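Local coordinates for protein 2-aminomuconate 6-semialdehyde dehydrogenase (Burkholderia cenocepacia, PDB 4U3W) that probably oxidises 2-aminomuconate 6-semialdehyde to 2-aminomuconate with nicotinamide adenine dinucleotide as cofactor, as an enzyme of the aldehyde dehydrogenase family, at residues I166-P171 against W181-A186; I246-E251 against V269-G274. All blocks are in the same frame, centred on the assembly; numbering follows the deposited sequence.

In the fold
Both contacts are buried and reach the same mixed sheet, through its neighbouring strands 153-169 and 245-249, and each belongs to a beta-alpha-beta unit. They are successive along the chain, with centres about 10 Å apart. Interaction 1 sets helix 175-188 on the sheet and is almost wholly apolar, apart from one bridging water. Interaction 2 pairs two adjacent parallel strands through backbone hydrogen bonds, with a threonine-glutamate pair added, and buries more than twice the surface. The two meet at K182, whose NZ probably hydrogen-bonds OG1 of both T247 and T249, while I168 CG1 packs on T247 CG2, 3.4 Å away.

Interaction 1: residues I166-P171 against W181-A186; sequences IGIISP and WKVAPA
I168 carries most of the apolar contact, reaching from strand 153-169 to the flank of helix 175-188 with CD1 as its leading atom. I168 CD1 lies 3.8 Å from K182 CB and 4.0 Å from V183 CG2, with A186 CB a looser neighbour, so it rests against one turn of the helix. Chi2 of I168 is fully extended (175°), which carries CD1 forward along the line of the side chain and into that turn. The other branch also takes part, since I168 CG2 lies 3.8 Å from K182 CB. The side chains of I168 and K182 cross obliquely, and the lysine offers only the root of its chain to the isoleucine.

Beyond CB, K182 turns away from the strand. Bends at chi2 and chi4 fold the chain and carry its amino group toward the end of the strand, where a water joins the two segments: it accepts from K182 NZ at 2.7 Å and donates to I169 O at 2.9 Å. With T247 and T249 also bonded to NZ, the water and two threonine hydroxyls hold the buried amino group.

A186, one helical turn beyond K182, is the third main participant. It turns its methyl to the strand, where I166 CG1 comes to 4.1 Å from A186 CB. The short strand and helix axes run nearly antiparallel, at 167° and 9.4 Å apart, the layering of a Rossmann-like alpha/beta domain.

The contact forms the first half of the beta-alpha-beta unit completed by strand 192-196, on which I168 and A186 share V193 as a neighbour. Strand 245-249 flanks segment 166-171, with I166 on A245, while A184 and P185 of the helix pack on F132 of helix 114-138.

Interaction 2: residues I246-E251 against V269-G274; sequences ITFTGE and VSFELG
T249 OG1, already held by K182, donates to E272 OE1 over 2.8 Å, reaching the carboxylate oxygen from above its plane, 41° out of it. The hydroxyl sits beside the backbone N of T249 and anti to the carbonyl carbon (chi1 -59°), a position from which it meets the glutamate. W181 NE1 holds the other carboxylate oxygen, OE2, so the buried acid is engaged at both oxygens.

Alongside runs the backbone ladder, in the parallel pattern: F248 bonds through its N to S270 O (2.9 Å) and through its O to E272 N (3.0 Å), the residues flanking its partner F271. S270 N to I246 O and G250 N to E272 O extend the ladder at either end. These strands run parallel, 4° apart, and with helix 252-261 make a beta-alpha-beta unit of the Rossmann-like fold. T247 and S270 share the face of T249 and E272, and both their hydroxyls bond E485.

On the opposite face F248 CB touches F271 CD1 at 3.8 Å. L273 crosses F248 at about a right angle, and L273 CD2 meets F248 CE2 at the ring edge, 3.6 Å away. Beyond them, V266 of a neighbouring subunit packs on F271 and L273.

Interaction 1: residues I166-P171 against W181-A186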
ATOM      1  N   ILE A 166      -0.970   3.525  27.204  1.00 28.72           N
ATOM      2  CA  ILE A 166       0.324   2.920  26.893  1.00 28.60           C
ATOM      3  C   ILE A 166       1.283   3.174  28.043  1.00 27.12           C
ATOM      4  O   ILE A 166       1.447   4.315  28.412  1.00 28.02           O
ATOM      5  CB  ILE A 166       0.959   3.527  25.647  1.00 29.67           C
ATOM      6  CG1 ILE A 166      -0.034   3.516  24.487  1.00 29.79           C
ATOM      7  CG2 ILE A 166       2.301   2.758  25.325  1.00 26.68           C
ATOM      8  CD1 ILE A 166      -0.251   2.159  23.928  1.00 31.22           C
ATOM      9  N   GLY A 167       1.926   2.129  28.565  1.00 27.59           N
ATOM     10  CA  GLY A 167       2.951   2.297  29.570  1.00 31.24           C
ATOM     11  C   GLY A 167       4.316   2.339  28.868  1.00 30.89           C
ATOM     12  O   GLY A 167       4.612   1.458  28.066  1.00 32.04           O
ATOM     13  N   ILE A 168       5.116   3.365  29.166  1.00 28.09           N
ATOM     14  CA  ILE A 168       6.379   3.629  28.435  1.00 28.48           C
ATOM     15  C   ILE A 168       7.526   3.644  29.436  1.00 28.62           C
ATOM     16  O   ILE A 168       7.541   4.462  30.365  1.00 26.53           O
ATOM     17  CB  ILE A 168       6.334   4.969  27.673  1.00 26.01           C
ATOM     18  CG1 ILE A 168       5.290   4.910  26.506  1.00 25.93           C
ATOM     19  CG2 ILE A 168       7.765   5.324  27.110  1.00 27.46           C
ATOM     20  CD1 ILE A 168       5.100   6.238  25.789  1.00 28.19           C
ATOM     21  N   ILE A 169       8.456   2.710  29.291  1.00 27.11           N
ATOM     22  CA  ILE A 169       9.593   2.668  30.179  1.00 27.27           C
ATOM     23  C   ILE A 169      10.861   2.947  29.344  1.00 31.42           C
ATOM     24  O   ILE A 169      11.175   2.177  28.443  1.00 30.29           O
ATOM     25  CB  ILE A 169       9.695   1.348  30.857  1.00 29.71           C
ATOM     26  CG1 ILE A 169       8.503   1.211  31.853  1.00 37.13           C
ATOM     27  CG2 ILE A 169      10.957   1.252  31.687  1.00 28.26           C
ATOM     28  CD1 ILE A 169       8.179  -0.171  32.181  1.00 37.20           C
ATOM     29  N   SER A 170      11.542   4.054  29.590  1.00 30.22           N
ATOM     30  CA  SER A 170      12.591   4.441  28.625  1.00 29.12           C
ATOM     31  C   SER A 170      13.971   4.460  29.266  1.00 27.01           C
ATOM     32  O   SER A 170      14.105   4.560  30.505  1.00 26.92           O
ATOM     33  CB  SER A 170      12.248   5.802  27.956  1.00 31.84           C
ATOM     34  OG  SER A 170      12.286   6.827  28.887  1.00 34.64           O
ATOM     35  N   PRO A 171      15.015   4.289  28.426  1.00 26.98           N
ATOM     36  CA  PRO A 171      16.376   4.079  28.914  1.00 27.31           C
ATOM     37  C   PRO A 171      17.137   5.386  29.217  1.00 29.77           C
ATOM     38  O   PRO A 171      16.679   6.487  28.887  1.00 26.36           O
ATOM     39  CB  PRO A 171      17.043   3.312  27.745  1.00 27.88           C
ATOM     40  CG  PRO A 171      16.369   3.902  26.523  1.00 31.11           C
ATOM     41  CD  PRO A 171      14.929   4.127  26.937  1.00 28.72           C
ATOM     42  N   TRP A 181      10.434   9.154  20.969  1.00 27.20           N
ATOM     43  CA  TRP A 181      10.268   8.130  19.969  1.00 29.17           C
ATOM     44  C   TRP A 181       9.026   7.257  20.299  1.00 30.12           C
ATOM     45  O   TRP A 181       8.343   6.778  19.384  1.00 27.20           O
ATOM     46  CB  TRP A 181      11.543   7.289  19.922  1.00 31.52           C
ATOM     47  CG  TRP A 181      11.493   6.064  19.089  1.00 39.88           C
ATOM     48  CD1 TRP A 181      11.694   4.768  19.520  1.00 44.13           C
ATOM     49  CD2 TRP A 181      11.258   5.981  17.667  1.00 43.50           C
ATOM     50  NE1 TRP A 181      11.593   3.898  18.452  1.00 46.73           N
ATOM     51  CE2 TRP A 181      11.309   4.609  17.312  1.00 46.69           C
ATOM     52  CE3 TRP A 181      10.985   6.927  16.675  1.00 44.62           C
ATOM     53  CZ2 TRP A 181      11.125   4.159  15.989  1.00 50.51           C
ATOM     54  CZ3 TRP A 181      10.787   6.482  15.352  1.00 49.91           C
ATOM     55  CH2 TRP A 181      10.855   5.105  15.027  1.00 51.11           C
ATOM     56  N   LYS A 182       8.723   7.094  21.599  1.00 25.46           N
ATOM     57  CA  LYS A 182       7.521   6.349  22.031  1.00 26.98           C
ATOM     58  C   LYS A 182       6.332   7.260  22.353  1.00 29.16           C
ATOM     59  O   LYS A 182       5.169   6.960  21.971  1.00 25.76           O
ATOM     60  CB  LYS A 182       7.825   5.493  23.297  1.00 30.32           C
ATOM     61  CG  LYS A 182       9.043   4.598  23.172  1.00 31.53           C
ATOM     62  CD  LYS A 182       8.944   3.737  21.913  1.00 34.70           C
ATOM     63  CE  LYS A 182      10.103   2.716  21.811  1.00 36.94           C
ATOM     64  NZ  LYS A 182      10.150   1.953  23.142  1.00 41.67           N
ATOM     65  N   VAL A 183       6.587   8.364  23.047  1.00 27.34           N
ATOM     66  CA  VAL A 183       5.473   9.242  23.427  1.00 25.74           C
ATOM     67  C   VAL A 183       4.749   9.797  22.173  1.00 29.19           C
ATOM     68  O   VAL A 183       3.508   9.829  22.111  1.00 29.59           O
ATOM     69  CB  VAL A 183       5.977  10.429  24.308  1.00 27.10           C
ATOM     70  CG1 VAL A 183       4.843  11.437  24.659  1.00 25.19           C
ATOM     71  CG2 VAL A 183       6.608   9.901  25.603  1.00 29.00           C
ATOM     72  N   ALA A 184       5.511  10.176  21.141  1.00 29.33           N
ATOM     73  CA  ALA A 184       4.857  10.819  19.990  1.00 24.73           C
ATOM     74  C   ALA A 184       3.898   9.886  19.211  1.00 24.83           C
ATOM     75  O   ALA A 184       2.761  10.280  18.988  1.00 27.33           O
ATOM     76  CB  ALA A 184       5.923  11.478  19.034  1.00 24.88           C
ATOM     77  N   PRO A 185       4.328   8.670  18.799  1.00 25.01           N
ATOM     78  CA  PRO A 185       3.338   7.810  18.140  1.00 26.85           C
ATOM     79  C   PRO A 185       2.215   7.410  19.106  1.00 30.98           C
ATOM     80  O   PRO A 185       1.062   7.284  18.664  1.00 30.78           O
ATOM     81  CB  PRO A 185       4.165   6.571  17.671  1.00 25.45           C
ATOM     82  CG  PRO A 185       5.379   6.579  18.582  1.00 27.52           C
ATOM     83  CD  PRO A 185       5.675   8.069  18.750  1.00 27.10           C
ATOM     84  N   ALA A 186       2.499   7.219  20.414  1.00 27.61           N
ATOM     85  CA  ALA A 186       1.409   6.848  21.299  1.00 25.19           C
ATOM     86  C   ALA A 186       0.314   7.924  21.298  1.00 27.82           C
ATOM     87  O   ALA A 186      -0.888   7.633  21.202  1.00 27.64           O
ATOM     88  CB  ALA A 186       1.965   6.630  22.768  1.00 25.27           C
TER
HETATM   89  O   HOH W   1      10.303   2.725  25.712  1.00 32.42           O

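Interaction 2: residues I246-E251 against V269-G274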
ATOM      1  N   ILE A 246       2.813  -2.236  26.899  1.00 29.38           N
ATOM      2  CA  ILE A 246       4.072  -1.733  27.430  1.00 29.80           C
ATOM      3  C   ILE A 246       5.029  -1.586  26.227  1.00 32.79           C
ATOM      4  O   ILE A 246       5.171  -2.531  25.456  1.00 31.52           O
ATOM      5  CB  ILE A 246       4.734  -2.679  28.433  1.00 29.93           C
ATOM      6  CG1 ILE A 246       3.917  -2.760  29.719  1.00 33.08           C
ATOM      7  CG2 ILE A 246       6.155  -2.181  28.820  1.00 32.51           C
ATOM      8  CD1 ILE A 246       3.972  -1.426  30.520  1.00 29.70           C
ATOM      9  N   THR A 247       5.647  -0.421  26.078  1.00 32.24           N
ATOM     10  CA  THR A 247       6.733  -0.265  25.087  1.00 35.67           C
ATOM     11  C   THR A 247       7.948  -0.032  25.939  1.00 35.17           C
ATOM     12  O   THR A 247       7.906   0.609  27.021  1.00 33.80           O
ATOM     13  CB  THR A 247       6.446   0.855  24.057  1.00 38.62           C
ATOM     14  OG1 THR A 247       7.479   0.855  23.040  1.00 39.34           O
ATOM     15  CG2 THR A 247       6.436   2.208  24.755  1.00 41.52           C
ATOM     16  N   PHE A 248       9.026  -0.679  25.551  1.00 33.10           N
ATOM     17  CA  PHE A 248      10.179  -0.702  26.417  1.00 33.60           C
ATOM     18  C   PHE A 248      11.438  -0.707  25.539  1.00 35.54           C
ATOM     19  O   PHE A 248      11.479  -1.411  24.553  1.00 29.36           O
ATOM     20  CB  PHE A 248      10.153  -1.921  27.344  1.00 33.03           C
ATOM     21  CG  PHE A 248      11.454  -2.131  28.094  1.00 35.88           C
ATOM     22  CD1 PHE A 248      11.801  -1.327  29.175  1.00 36.16           C
ATOM     23  CD2 PHE A 248      12.365  -3.133  27.685  1.00 39.12           C
ATOM     24  CE1 PHE A 248      13.035  -1.514  29.844  1.00 38.33           C
ATOM     25  CE2 PHE A 248      13.580  -3.340  28.361  1.00 36.70           C
ATOM     26  CZ  PHE A 248      13.924  -2.532  29.429  1.00 38.14           C
ATOM     27  N   THR A 249      12.427   0.104  25.888  1.00 35.03           N
ATOM     28  CA  THR A 249      13.743   0.037  25.221  1.00 32.72           C
ATOM     29  C   THR A 249      14.765  -0.191  26.338  1.00 34.94           C
ATOM     30  O   THR A 249      14.785   0.573  27.303  1.00 36.33           O
ATOM     31  CB  THR A 249      14.043   1.326  24.434  1.00 30.84           C
ATOM     32  OG1 THR A 249      13.012   1.527  23.439  1.00 32.23           O
ATOM     33  CG2 THR A 249      15.441   1.269  23.711  1.00 43.64           C
ATOM     34  N   GLY A 250      15.593  -1.230  26.235  1.00 35.00           N
ATOM     35  CA  GLY A 250      16.599  -1.462  27.270  1.00 33.83           C
ATOM     36  C   GLY A 250      17.188  -2.860  27.262  1.00 35.39           C
ATOM     37  O   GLY A 250      17.197  -3.530  26.231  1.00 33.41           O
ATOM     38  N   GLU A 251      17.651  -3.344  28.418  1.00 35.01           N
ATOM     39  CA  GLU A 251      18.333  -4.642  28.406  1.00 38.78           C
ATOM     40  C   GLU A 251      17.376  -5.795  28.079  1.00 36.98           C
ATOM     41  O   GLU A 251      16.186  -5.762  28.474  1.00 34.32           O
ATOM     42  CB  GLU A 251      18.992  -4.941  29.762  1.00 42.86           C
ATOM     43  CG  GLU A 251      20.221  -4.184  30.077  1.00 50.14           C
ATOM     44  CD  GLU A 251      20.759  -4.660  31.428  1.00 57.51           C
ATOM     45  OE1 GLU A 251      21.344  -5.763  31.488  1.00 60.28           O
ATOM     46  OE2 GLU A 251      20.502  -3.978  32.433  1.00 59.81           O
ATOM     47  N   VAL A 269       2.998  -5.743  23.742  1.00 40.55           N
ATOM     48  CA  VAL A 269       4.367  -5.392  24.060  1.00 38.76           C
ATOM     49  C   VAL A 269       5.131  -5.010  22.796  1.00 37.91           C
ATOM     50  O   VAL A 269       4.966  -5.642  21.746  1.00 39.22           O
ATOM     51  CB  VAL A 269       5.127  -6.561  24.761  1.00 45.07           C
ATOM     52  CG1 VAL A 269       4.741  -6.686  26.259  1.00 40.55           C
ATOM     53  CG2 VAL A 269       4.862  -7.869  24.037  1.00 47.36           C
ATOM     54  N   SER A 270       5.967  -3.996  22.932  1.00 35.59           N
ATOM     55  CA  SER A 270       6.938  -3.635  21.900  1.00 37.88           C
ATOM     56  C   SER A 270       8.305  -3.442  22.549  1.00 35.53           C
ATOM     57  O   SER A 270       8.485  -2.566  23.410  1.00 37.33           O
ATOM     58  CB  SER A 270       6.491  -2.364  21.140  1.00 40.55           C
ATOM     59  OG  SER A 270       7.396  -2.054  20.039  1.00 39.95           O
ATOM     60  N   PHE A 271       9.288  -4.236  22.123  1.00 34.77           N
ATOM     61  CA  PHE A 271      10.612  -4.227  22.780  1.00 35.50           C
ATOM     62  C   PHE A 271      11.761  -3.887  21.841  1.00 33.75           C
ATOM     63  O   PHE A 271      11.846  -4.442  20.762  1.00 35.88           O
ATOM     64  CB  PHE A 271      10.936  -5.602  23.400  1.00 33.50           C
ATOM     65  CG  PHE A 271      10.032  -6.008  24.502  1.00 36.30           C
ATOM     66  CD1 PHE A 271       9.406  -5.067  25.313  1.00 33.85           C
ATOM     67  CD2 PHE A 271       9.801  -7.360  24.727  1.00 38.86           C
ATOM     68  CE1 PHE A 271       8.572  -5.493  26.365  1.00 36.83           C
ATOM     69  CE2 PHE A 271       8.968  -7.792  25.768  1.00 39.77           C
ATOM     70  CZ  PHE A 271       8.346  -6.848  26.586  1.00 38.87           C
ATOM     71  N   GLU A 272      12.649  -2.998  22.265  1.00 31.92           N
ATOM     72  CA  GLU A 272      13.899  -2.766  21.564  1.00 33.94           C
ATOM     73  C   GLU A 272      15.011  -3.047  22.584  1.00 34.98           C
ATOM     74  O   GLU A 272      15.158  -2.290  23.562  1.00 34.05           O
ATOM     75  CB  GLU A 272      13.972  -1.334  21.040  1.00 37.84           C
ATOM     76  CG  GLU A 272      12.898  -1.033  19.975  1.00 43.49           C
ATOM     77  CD  GLU A 272      12.558   0.470  19.838  1.00 48.14           C
ATOM     78  OE1 GLU A 272      13.116   1.313  20.603  1.00 51.60           O
ATOM     79  OE2 GLU A 272      11.762   0.818  18.925  1.00 45.40           O
ATOM     80  N   LEU A 273      15.739  -4.153  22.409  1.00 34.56           N
ATOM     81  CA  LEU A 273      16.503  -4.699  23.540  1.00 32.86           C
ATOM     82  C   LEU A 273      18.028  -4.644  23.237  1.00 41.52           C
ATOM     83  O   LEU A 273      18.494  -3.718  22.544  1.00 38.61           O
ATOM     84  CB  LEU A 273      16.032  -6.111  23.870  1.00 31.00           C
ATOM     85  CG  LEU A 273      14.512  -6.237  24.205  1.00 34.30           C
ATOM     86  CD1 LEU A 273      14.099  -7.672  24.453  1.00 33.64           C
ATOM     87  CD2 LEU A 273      14.112  -5.363  25.392  1.00 33.59           C
ATOM     88  N   GLY A 274      18.808  -5.596  23.761  1.00 39.00           N
ATOM     89  CA  GLY A 274      20.263  -5.483  23.618  1.00 36.87           C
ATOM     90  C   GLY A 274      20.775  -5.830  22.231  1.00 37.02           C
ATOM     91  O   GLY A 274      20.005  -6.266  21.351  1.00 33.06           O
TER